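Local coordinates for effector protein Lem4 (lpg1101) (Legionella pneumophila subsp. pneumophila, PDB 6CGK), which acts as a membrane-associated protein tyrosine phosphatase injected by the bacterium into host cells, this chain being its haloacid dehalogenase (HAD) domain, at residues A[150-155]-A[176-181]; A[96-101]-A[115-120]; A[76-81]-A[108-113]; A[134-139]-A[165-170]. The protein carries 1 engineered substitution. One frame throughout, in Å; residues are numbered along the deposited sequence.

Interaction 1: A[150-155]-A[176-181]. With MG (magnesium ion), chain C.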
# COMPACT_ATOMS: atom_id res chain seq x y z
N ARG A 150 7.08 -6.72 10.16
CA ARG A 150 6.66 -6.63 8.77
C ARG A 150 5.24 -7.14 8.62
O ARG A 150 4.93 -8.27 9.02
CB ARG A 150 7.58 -7.42 7.82
CG ARG A 150 9.02 -6.92 7.72
CD ARG A 150 9.09 -5.49 7.15
NE ARG A 150 10.49 -5.03 7.03
CZ ARG A 150 11.20 -4.49 8.02
NH1 ARG A 150 10.65 -4.32 9.23
NH2 ARG A 150 12.45 -4.09 7.82
N LEU A 151 4.38 -6.32 8.03
CA LEU A 151 3.03 -6.70 7.66
C LEU A 151 2.93 -6.64 6.15
O LEU A 151 3.37 -5.65 5.54
CB LEU A 151 1.99 -5.78 8.32
CG LEU A 151 0.53 -5.96 7.89
CD1 LEU A 151 0.02 -7.37 8.18
CD2 LEU A 151 -0.36 -4.91 8.55
N ILE A 152 2.40 -7.70 5.53
CA ILE A 152 2.23 -7.77 4.07
C ILE A 152 0.81 -8.20 3.81
O ILE A 152 0.39 -9.26 4.29
CB ILE A 152 3.19 -8.78 3.42
CG1 ILE A 152 4.64 -8.40 3.66
CG2 ILE A 152 2.84 -8.96 1.92
CD1 ILE A 152 5.61 -9.48 3.12
N CYS A 153 0.09 -7.41 3.02
CA CYS A 153 -1.26 -7.74 2.58
C CYS A 153 -1.33 -7.74 1.06
O CYS A 153 -0.94 -6.75 0.42
CB CYS A 153 -2.29 -6.75 3.14
SG CYS A 153 -2.35 -6.81 4.93
N ASP A 154 -1.82 -8.84 0.48
CA ASP A 154 -2.03 -8.92 -0.95
C ASP A 154 -3.23 -9.81 -1.23
O ASP A 154 -3.44 -10.81 -0.53
CB ASP A 154 -0.78 -9.47 -1.65
CG ASP A 154 -0.66 -9.03 -3.09
OD1 ASP A 154 -1.68 -9.05 -3.81
OD2 ASP A 154 0.46 -8.68 -3.50
N ASP A 155 -4.02 -9.45 -2.23
CA ASP A 155 -5.14 -10.30 -2.64
C ASP A 155 -4.72 -11.38 -3.64
O ASP A 155 -5.49 -12.31 -3.89
CB ASP A 155 -6.24 -9.46 -3.26
CG ASP A 155 -5.78 -8.74 -4.50
OD1 ASP A 155 -4.77 -8.03 -4.40
OD2 ASP A 155 -6.41 -8.89 -5.58
N VAL A 176 7.11 -11.56 10.58
CA VAL A 176 6.24 -11.17 9.47
C VAL A 176 4.82 -11.63 9.77
O VAL A 176 4.61 -12.74 10.25
CB VAL A 176 6.72 -11.78 8.14
CG1 VAL A 176 5.88 -11.28 7.00
CG2 VAL A 176 8.18 -11.45 7.91
N LYS A 177 3.86 -10.77 9.47
CA LYS A 177 2.45 -11.16 9.41
C LYS A 177 2.03 -11.01 7.97
O LYS A 177 2.15 -9.93 7.39
CB LYS A 177 1.59 -10.28 10.33
CG LYS A 177 1.79 -10.56 11.81
CD LYS A 177 1.03 -11.79 12.27
CE LYS A 177 1.20 -12.03 13.76
NZ LYS A 177 0.13 -12.89 14.34
N PHE A 178 1.55 -12.10 7.38
CA PHE A 178 1.18 -12.11 5.97
C PHE A 178 -0.30 -12.43 5.86
O PHE A 178 -0.75 -13.45 6.39
CB PHE A 178 2.02 -13.13 5.19
CG PHE A 178 1.56 -13.33 3.78
CD1 PHE A 178 1.22 -12.24 2.98
CD2 PHE A 178 1.48 -14.60 3.25
CE1 PHE A 178 0.80 -12.43 1.68
CE2 PHE A 178 1.07 -14.80 1.93
CZ PHE A 178 0.72 -13.72 1.15
N HIS A 179 -1.05 -11.56 5.20
CA HIS A 179 -2.48 -11.74 5.02
C HIS A 179 -2.81 -11.72 3.54
O HIS A 179 -2.54 -10.74 2.84
CB HIS A 179 -3.25 -10.66 5.78
CG HIS A 179 -2.94 -10.66 7.24
ND1 HIS A 179 -3.38 -11.64 8.10
CD2 HIS A 179 -2.18 -9.82 7.99
CE1 HIS A 179 -2.92 -11.41 9.31
NE2 HIS A 179 -2.19 -10.31 9.28
N ASN A 180 -3.37 -12.83 3.07
CA ASN A 180 -3.85 -12.97 1.71
C ASN A 180 -5.34 -13.27 1.84
O ASN A 180 -5.73 -14.29 2.41
CB ASN A 180 -3.10 -14.09 0.98
CG ASN A 180 -3.67 -14.38 -0.38
OD1 ASN A 180 -3.93 -15.53 -0.72
ND2 ASN A 180 -3.87 -13.33 -1.18
N GLU A 181 -6.17 -12.33 1.37
CA GLU A 181 -7.61 -12.47 1.46
C GLU A 181 -8.22 -12.01 0.14
O GLU A 181 -7.59 -11.29 -0.63
CB GLU A 181 -8.19 -11.66 2.64
CG GLU A 181 -7.61 -12.04 4.00
CD GLU A 181 -8.18 -13.33 4.56
OE1 GLU A 181 -9.11 -13.88 3.94
OE2 GLU A 181 -7.70 -13.79 5.61
MG MG C . -3.92 -6.65 -5.99
O HOH W 1 -2.36 -8.00 -6.28
O HOH W 2 -5.01 -7.50 -7.50

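Interaction 2: A[96-101]-A[115-120]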
# COMPACT_ATOMS: atom_id res chain seq x y z
N ASN A 96 -0.36 -0.85 -10.67
CA ASN A 96 -1.18 0.23 -11.19
C ASN A 96 -0.35 1.52 -11.27
O ASN A 96 0.81 1.58 -10.86
CB ASN A 96 -2.42 0.41 -10.30
CG ASN A 96 -3.62 0.94 -11.08
OD1 ASN A 96 -3.46 1.76 -11.97
ND2 ASN A 96 -4.80 0.41 -10.79
N HIS A 97 -0.95 2.55 -11.83
CA HIS A 97 -0.30 3.83 -12.06
C HIS A 97 -0.21 4.64 -10.78
O HIS A 97 -1.16 4.69 -10.01
CB HIS A 97 -1.11 4.67 -13.06
CG HIS A 97 -1.31 4.01 -14.38
ND1 HIS A 97 -0.33 3.96 -15.35
CD2 HIS A 97 -2.39 3.37 -14.90
CE1 HIS A 97 -0.79 3.33 -16.41
NE2 HIS A 97 -2.04 2.96 -16.17
N GLU A 98 0.93 5.31 -10.60
CA GLU A 98 1.13 6.17 -9.44
C GLU A 98 0.03 7.21 -9.31
O GLU A 98 -0.41 7.52 -8.19
CB GLU A 98 2.48 6.88 -9.57
CG GLU A 98 2.82 7.63 -8.32
CD GLU A 98 4.21 8.21 -8.37
OE1 GLU A 98 4.99 7.82 -9.27
OE2 GLU A 98 4.53 9.05 -7.51
N ASN A 99 -0.36 7.82 -10.42
CA ASN A 99 -1.35 8.90 -10.31
C ASN A 99 -2.74 8.37 -10.03
O ASN A 99 -3.59 9.09 -9.47
CB ASN A 99 -1.32 9.76 -11.57
CG ASN A 99 -0.08 10.62 -11.60
OD1 ASN A 99 0.42 11.01 -10.54
ND2 ASN A 99 0.44 10.89 -12.80
N TYR A 100 -3.03 7.13 -10.41
CA TYR A 100 -4.33 6.56 -10.04
C TYR A 100 -4.36 6.30 -8.54
O TYR A 100 -5.36 6.58 -7.86
CB TYR A 100 -4.58 5.28 -10.82
CG TYR A 100 -5.91 4.62 -10.57
CD1 TYR A 100 -7.09 5.16 -11.11
CD2 TYR A 100 -5.99 3.44 -9.81
CE1 TYR A 100 -8.32 4.53 -10.90
CE2 TYR A 100 -7.21 2.81 -9.60
CZ TYR A 100 -8.38 3.36 -10.15
OH TYR A 100 -9.60 2.74 -9.98
N ILE A 101 -3.27 5.73 -8.02
CA ILE A 101 -3.17 5.47 -6.59
C ILE A 101 -3.29 6.77 -5.81
O ILE A 101 -4.08 6.87 -4.87
CB ILE A 101 -1.88 4.71 -6.27
CG1 ILE A 101 -1.95 3.35 -6.95
CG2 ILE A 101 -1.67 4.68 -4.71
CD1 ILE A 101 -0.58 2.54 -6.93
N ILE A 115 3.57 8.11 2.71
CA ILE A 115 3.44 6.77 2.14
C ILE A 115 4.35 6.66 0.93
O ILE A 115 4.31 7.53 0.04
CB ILE A 115 1.98 6.47 1.76
CG1 ILE A 115 1.10 6.50 3.01
CG2 ILE A 115 1.88 5.12 0.99
CD1 ILE A 115 -0.41 6.40 2.70
N ILE A 116 5.15 5.59 0.88
CA ILE A 116 5.99 5.31 -0.28
C ILE A 116 5.21 4.46 -1.26
O ILE A 116 4.63 3.43 -0.88
CB ILE A 116 7.29 4.61 0.15
CG1 ILE A 116 8.10 5.53 1.06
CG2 ILE A 116 8.08 4.17 -1.09
CD1 ILE A 116 9.46 5.01 1.33
N ILE A 117 5.17 4.88 -2.52
CA ILE A 117 4.43 4.19 -3.56
C ILE A 117 5.43 3.67 -4.59
O ILE A 117 6.16 4.46 -5.20
CB ILE A 117 3.39 5.10 -4.23
CG1 ILE A 117 2.35 5.56 -3.21
CG2 ILE A 117 2.75 4.35 -5.41
CD1 ILE A 117 1.43 6.67 -3.77
N TYR A 118 5.44 2.35 -4.79
CA TYR A 118 6.23 1.73 -5.85
C TYR A 118 5.27 1.24 -6.92
O TYR A 118 4.63 0.19 -6.75
CB TYR A 118 7.07 0.56 -5.32
CG TYR A 118 8.18 1.01 -4.40
CD1 TYR A 118 9.14 1.92 -4.81
CD2 TYR A 118 8.25 0.50 -3.12
CE1 TYR A 118 10.21 2.32 -3.91
CE2 TYR A 118 9.30 0.87 -2.25
CZ TYR A 118 10.25 1.77 -2.66
OH TYR A 118 11.27 2.13 -1.76
N PRO A 119 5.12 1.98 -8.01
CA PRO A 119 4.03 1.73 -8.96
C PRO A 119 4.51 1.20 -10.31
O PRO A 119 5.71 0.93 -10.48
CB PRO A 119 3.42 3.13 -9.12
CG PRO A 119 4.71 4.00 -9.21
CD PRO A 119 5.73 3.30 -8.24
N ARG A 120 3.61 1.05 -11.29
CA ARG A 120 4.10 0.70 -12.60
C ARG A 120 4.91 1.86 -13.17
O ARG A 120 4.86 2.99 -12.68
CB ARG A 120 2.94 0.33 -13.54
CG ARG A 120 2.37 1.48 -14.30
CD ARG A 120 1.37 1.02 -15.44
NE ARG A 120 1.96 0.30 -16.57
CZ ARG A 120 2.43 0.88 -17.68
NH1 ARG A 120 2.92 0.13 -18.66
NH2 ARG A 120 2.43 2.20 -17.82
O HOH W 3 3.14 5.10 -12.51

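Interaction 3: A[76-81]-A[108-113]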
# COMPACT_ATOMS: atom_id res chain seq x y z
N ASN A 76 -9.86 3.64 6.89
CA ASN A 76 -9.63 3.87 8.32
C ASN A 76 -8.28 3.32 8.75
O ASN A 76 -7.56 3.96 9.53
CB ASN A 76 -10.74 3.22 9.13
CG ASN A 76 -12.05 3.94 8.99
OD1 ASN A 76 -12.10 5.11 8.60
ND2 ASN A 76 -13.13 3.25 9.32
N PHE A 77 -7.90 2.15 8.23
CA PHE A 77 -6.59 1.58 8.54
C PHE A 77 -5.46 2.52 8.12
O PHE A 77 -4.55 2.81 8.90
CB PHE A 77 -6.45 0.21 7.87
CG PHE A 77 -5.10 -0.45 8.07
CD1 PHE A 77 -4.85 -1.21 9.20
CD2 PHE A 77 -4.11 -0.33 7.13
CE1 PHE A 77 -3.62 -1.82 9.40
CE2 PHE A 77 -2.87 -0.94 7.30
CZ PHE A 77 -2.62 -1.69 8.45
N LEU A 78 -5.51 3.01 6.87
CA LEU A 78 -4.45 3.90 6.41
C LEU A 78 -4.40 5.17 7.24
O LEU A 78 -3.31 5.66 7.57
CB LEU A 78 -4.65 4.25 4.94
CG LEU A 78 -4.48 3.07 3.99
CD1 LEU A 78 -5.10 3.33 2.59
CD2 LEU A 78 -2.96 2.74 3.92
N GLN A 79 -5.57 5.72 7.57
CA GLN A 79 -5.58 6.93 8.38
C GLN A 79 -5.04 6.66 9.77
O GLN A 79 -4.31 7.49 10.32
CB GLN A 79 -6.99 7.49 8.43
CG GLN A 79 -7.43 8.06 7.10
CD GLN A 79 -8.78 8.73 7.17
OE1 GLN A 79 -9.02 9.70 6.45
NE2 GLN A 79 -9.68 8.20 7.99
N ASP A 80 -5.37 5.50 10.36
CA ASP A 80 -4.87 5.18 11.69
C ASP A 80 -3.36 4.94 11.67
O ASP A 80 -2.64 5.40 12.57
CB ASP A 80 -5.56 3.94 12.26
CG ASP A 80 -7.00 4.20 12.69
OD1 ASP A 80 -7.39 5.37 12.94
OD2 ASP A 80 -7.74 3.20 12.79
N VAL A 81 -2.87 4.18 10.69
CA VAL A 81 -1.44 3.86 10.65
C VAL A 81 -0.63 5.09 10.30
O VAL A 81 0.50 5.25 10.77
CB VAL A 81 -1.17 2.69 9.67
CG1 VAL A 81 0.34 2.44 9.54
CG2 VAL A 81 -1.85 1.42 10.14
N GLU A 108 -10.36 10.04 -1.03
CA GLU A 108 -10.78 9.59 0.28
C GLU A 108 -10.18 10.42 1.41
O GLU A 108 -10.35 10.07 2.59
CB GLU A 108 -10.40 8.11 0.46
CG GLU A 108 -10.98 7.22 -0.63
CD GLU A 108 -12.42 6.89 -0.39
OE1 GLU A 108 -12.87 7.16 0.74
OE2 GLU A 108 -13.12 6.38 -1.31
N ASN A 109 -9.49 11.51 1.09
CA ASN A 109 -8.92 12.42 2.09
C ASN A 109 -7.93 11.68 3.00
O ASN A 109 -7.87 11.91 4.21
CB ASN A 109 -10.03 13.11 2.90
CG ASN A 109 -9.55 14.39 3.57
OD1 ASN A 109 -8.59 15.03 3.13
ND2 ASN A 109 -10.25 14.80 4.61
N ILE A 110 -7.16 10.80 2.38
CA ILE A 110 -6.06 10.09 3.04
C ILE A 110 -4.75 10.78 2.69
O ILE A 110 -4.41 10.92 1.51
CB ILE A 110 -6.01 8.62 2.63
CG1 ILE A 110 -7.29 7.92 3.05
CG2 ILE A 110 -4.77 7.93 3.28
CD1 ILE A 110 -7.52 6.62 2.28
N ASP A 111 -4.00 11.18 3.70
CA ASP A 111 -2.72 11.81 3.47
C ASP A 111 -1.73 10.77 2.97
O ASP A 111 -1.66 9.66 3.51
CB ASP A 111 -2.25 12.43 4.80
CG ASP A 111 -0.90 13.11 4.72
OD1 ASP A 111 -0.43 13.44 3.62
OD2 ASP A 111 -0.33 13.37 5.81
N HIS A 112 -1.03 11.08 1.88
CA HIS A 112 -0.04 10.15 1.36
C HIS A 112 1.36 10.76 1.36
O HIS A 112 2.29 10.16 0.80
CB HIS A 112 -0.50 9.60 -0.02
CG HIS A 112 -0.66 10.62 -1.11
ND1 HIS A 112 0.41 11.14 -1.81
CD2 HIS A 112 -1.77 11.17 -1.67
CE1 HIS A 112 -0.03 11.99 -2.73
NE2 HIS A 112 -1.35 12.03 -2.65
N ARG A 113 1.55 11.90 2.04
CA ARG A 113 2.84 12.57 2.10
C ARG A 113 3.95 11.61 2.50
O ARG A 113 5.07 11.71 1.99
CB ARG A 113 2.80 13.73 3.11

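Interaction 4: A[134-139]-A[165-170]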
# COMPACT_ATOMS: atom_id res chain seq x y z
N LYS A 134 11.44 -7.83 -6.33
CA LYS A 134 12.54 -6.88 -6.40
C LYS A 134 12.23 -5.58 -5.67
O LYS A 134 13.15 -4.95 -5.13
CB LYS A 134 12.88 -6.60 -7.85
CG LYS A 134 14.05 -5.68 -8.05
CD LYS A 134 14.51 -5.75 -9.51
CE LYS A 134 15.01 -7.14 -9.88
NZ LYS A 134 15.32 -7.23 -11.33
N ALA A 135 10.96 -5.15 -5.67
CA ALA A 135 10.58 -3.93 -4.95
C ALA A 135 10.86 -4.05 -3.45
O ALA A 135 11.41 -3.13 -2.83
CB ALA A 135 9.08 -3.63 -5.17
N VAL A 136 10.48 -5.19 -2.87
CA VAL A 136 10.74 -5.41 -1.45
C VAL A 136 12.23 -5.52 -1.18
O VAL A 136 12.74 -4.96 -0.20
CB VAL A 136 9.99 -6.65 -0.93
CG1 VAL A 136 10.51 -7.03 0.48
CG2 VAL A 136 8.46 -6.38 -0.91
N VAL A 137 12.96 -6.26 -2.03
CA VAL A 137 14.39 -6.40 -1.81
C VAL A 137 15.06 -5.03 -1.86
O VAL A 137 15.86 -4.68 -0.98
CB VAL A 137 15.01 -7.36 -2.83
CG1 VAL A 137 16.53 -7.29 -2.76
CG2 VAL A 137 14.51 -8.78 -2.57
N SER A 138 14.70 -4.22 -2.86
CA SER A 138 15.28 -2.89 -2.98
C SER A 138 14.94 -2.03 -1.78
O SER A 138 15.79 -1.28 -1.28
CB SER A 138 14.80 -2.20 -4.25
OG SER A 138 15.31 -2.88 -5.40
N HIS A 139 13.69 -2.10 -1.31
CA HIS A 139 13.33 -1.28 -0.17
C HIS A 139 14.08 -1.71 1.08
O HIS A 139 14.59 -0.85 1.82
CB HIS A 139 11.83 -1.33 0.11
CG HIS A 139 11.39 -0.23 1.02
ND1 HIS A 139 11.30 1.08 0.60
CD2 HIS A 139 11.16 -0.22 2.35
CE1 HIS A 139 10.97 1.84 1.62
NE2 HIS A 139 10.88 1.08 2.70
N ASN A 165 8.84 -13.48 -0.31
CA ASN A 165 10.13 -14.00 -0.74
C ASN A 165 11.20 -12.91 -0.73
O ASN A 165 12.36 -13.19 -0.43
CB ASN A 165 10.02 -14.60 -2.14
CG ASN A 165 9.28 -15.92 -2.14
OD1 ASN A 165 8.75 -16.36 -1.12
ND2 ASN A 165 9.24 -16.56 -3.30
N GLY A 166 10.84 -11.67 -1.04
CA GLY A 166 11.80 -10.58 -0.93
C GLY A 166 12.32 -10.35 0.48
O GLY A 166 13.51 -10.09 0.66
N LEU A 167 11.44 -10.40 1.48
CA LEU A 167 11.91 -10.33 2.87
C LEU A 167 12.84 -11.48 3.20
O LEU A 167 13.85 -11.31 3.91
CB LEU A 167 10.75 -10.36 3.86
CG LEU A 167 9.80 -9.19 3.91
CD1 LEU A 167 8.77 -9.47 4.99
CD2 LEU A 167 10.56 -7.91 4.18
N ILE A 168 12.49 -12.69 2.77
CA ILE A 168 13.34 -13.84 3.06
C ILE A 168 14.72 -13.63 2.44
O ILE A 168 15.75 -13.84 3.08
CB ILE A 168 12.69 -15.14 2.57
CG1 ILE A 168 11.26 -15.26 3.09
CG2 ILE A 168 13.55 -16.35 2.98
CD1 ILE A 168 10.61 -16.58 2.74
N HIS A 169 14.74 -13.22 1.17
CA HIS A 169 16.02 -13.06 0.48
C HIS A 169 16.94 -12.09 1.20
O HIS A 169 18.16 -12.24 1.14
CB HIS A 169 15.80 -12.59 -0.95
CG HIS A 169 17.07 -12.26 -1.69
ND1 HIS A 169 17.90 -13.22 -2.21
CD2 HIS A 169 17.64 -11.07 -1.98
CE1 HIS A 169 18.94 -12.64 -2.79
NE2 HIS A 169 18.79 -11.33 -2.68
N THR A 170 16.37 -11.09 1.89
CA THR A 170 17.14 -10.07 2.58
C THR A 170 17.34 -10.36 4.05
O THR A 170 17.87 -9.51 4.76
CB THR A 170 16.51 -8.68 2.43
OG1 THR A 170 15.13 -8.70 2.84
CG2 THR A 170 16.66 -8.18 1.01

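Interaction 1: A[150-155]-A[176-181]
L151 and H179 make the tightest side-chain meeting between these two parallel strands. With CG opposite its backbone N (chi1 172°), L151 brings CD1 to the edge of the imidazole, in the ring plane and 3.3 Å from H179 CD2. C153 SG lies near the same plane, and the ring is fixed from beyond the pair by a hydrogen bond from NE2 to E194 and a stack on Y191. On the other face I152 presses CG2 to within 3.8 Å of F178 CD1, while the I152 carbonyl oxygen sits at the edge of the phenyl ring. Between these faces the backbones are zipped at regular intervals, from K177 N to R150 O (2.8 Å) through to D154 N bound to H179 O (3.1 Å).

Toward the outer margin the fit slackens. V176 CG1 stays 4.3 Å from I152 CD1, and K177 leads its amine away to a long, weak ion pair with E194.

At the C-terminal end, where the pairing loosens, an amide takes over: N180 ND2 donates to D154 O at 2.6 Å, nearly straight but from above the carbonyl plane. Just beyond, D155 OD1 binds magnesium at 2.3 Å beside the engineered N23 and the carbonyl of D25. D154 works from the second shell, its OD1 accepting hydrogen bonds from a metal-bound water and from the backbone N of D156. The D154-D155 pair at the C-terminal end of strand 150-154, beside magnesium, matches the acidic motif IV of the HAD superfamily.

Interaction 2: A[96-101]-A[115-120]
H97 lays its imidazole alongside the aliphatic part of R120, with CE1 3.3 Å from R120 CD and both side chains pointing the same way. The contact lies in a beta-alpha-beta unit, where the chain, after helix 98-107, returns along strand 116-118 and the residues following it to meet the helix start; this strand is an outermost one of the HAD sheet within this chain. R120 holds CG between its backbone N and carbonyl carbon (chi1 90°) and then bends at chi3, which keeps the guanidinium beside the ring; the two planes are 66° apart.

Deeper in, P119 sets its ring beside E98, with CG 3.7 Å from E98 CB, while the carboxylate of E98 runs on to a salt bridge with K102. Below them I101 and I117 slide past each other in opposite directions, I101 CG2 lying 3.8 Å from I117 CD1, joining helix to strand by apolar contact.

The backbone is tied at the catalytic end of the sheet. R120 N donates to N96 O at 2.9 Å in an almost straight bond, tilted from the carbonyl plane. N96 also turns its amide NH2 to D25, a magnesium ligand, and thereby links this loop to the active site. One water completes the closure, accepting from E98 N at 2.9 Å and donating to R120 O at 2.7 Å.

Interaction 3: A[76-81]-A[108-113]
Two first torsions bring L78 and I110 together. In I110 a chi1 of -62° places CG2 opposite the backbone N and CG1 beside it, so that the two branches diverge over the helix: CG2 reaches L78 CB at 4.0 Å, and CG1 extends toward Q79. In L78 a chi1 of -67° puts CG opposite the carbonyl carbon, from where CD1 comes 4.1 Å from I110 CD1. The two side chains cross at about a right angle, and L105 of helix 98-107 touches both, extending the apolar patch. The contact thus joins helix 72-82 to the turn that leads from helix 98-107 to strand 116-118 of the HAD domain.

Q79 approaches from the neighbouring position on helix 72-82. Its extended chain passes I110 almost perpendicularly, CG lying 4.1 Å from I110 CG1, and carries the amide out to the backbone of the turn. There OE1 stands 3.4 Å from N109 O. Both atoms are acceptors, so this approach is not a bond; OE1 is hydrogen-bonded instead to the amine of K75, one turn earlier.

The turn itself has a well-defined build. N109, with positive phi, is the C-prime residue of a Schellman motif closing helix 98-107, with I110 N bound to L105 O and N109 N to E106 O. Directly afterwards D111 OD1 accepts from R113 N at 3.0 Å in an Asx turn, and D111 O receives the amide of N82.

Across the pair itself, then, attraction comes from dispersion between methyl and methylene groups. The two facing oxygens would be mildly unfavourable on their own, a cost that the positive charge of K75 may well offset.

Interaction 4: A[134-139]-A[165-170]
In the helical layer over one face of the HAD sheet, V137 of helix 132-140 lies against G166 of helix 157-169, their CA atoms only 5.0 Å apart. The short segments run in broadly the same direction, with axes 7.9 Å apart at a crossing angle of -38°. That closeness depends on the bare main chain of G166. V137 CG2 rests 3.6 Å from G166 O, and on the inner side V136 CG1 comes 3.6 Å from L167 N, so valine methyls touch peptide groups directly.

V136 points its CB toward the second helix and also meets L167 side chain to side chain, its CG1 lying 3.8 Å from L167 CD2. Beneath this pair is the sheet: V136 packs on I93 and Y21, and L167 reaches Y21 as well. The topology explains the pairing. In the Rossmann-like core, with strand order 3-2-1-4-5, helix 132-140 carries the chain from the outermost strand 116-118 over to strand 150-154, and helix 157-169 then forms the crossover to strand 176-180, which leaves the two helices as neighbours.

Farther from the sheet the contact passes to the C-terminal end of helix 157-169 and T170 just after it. With CG1 set opposite its backbone N (chi1 169°), V137 holds one methyl toward T170, CG1 to CG2 3.9 Å, and the other toward H169. The H169 ring meets these methyls obliquely, CD2 lying 3.9 Å from V137 CG2, and this outer part of the interface approaches solvent, whereas G166 and L167 are buried.

Overall arrangement
Interactions 1 and 2 belong to the two margins of one parallel sheet, on opposite sides of the chain's centre, and both end near the magnesium site; they use backbone bonds, whereas interactions 3 and 4 join their segments by apolar packing. Interaction 4 is built onto interaction 1: L167 CD1 packs on I152, V176 and R150, so the helix packs directly on both strands. Y118 and H139 probably join interactions 2 and 4 through a hydrogen bond. Interaction 3, across the chain's centre from interaction 4, lies in the helical layer on the other side, where F77 touches L151. All four combine buried residues with more exposed ones, but metal ligation belongs to interaction 1 alone.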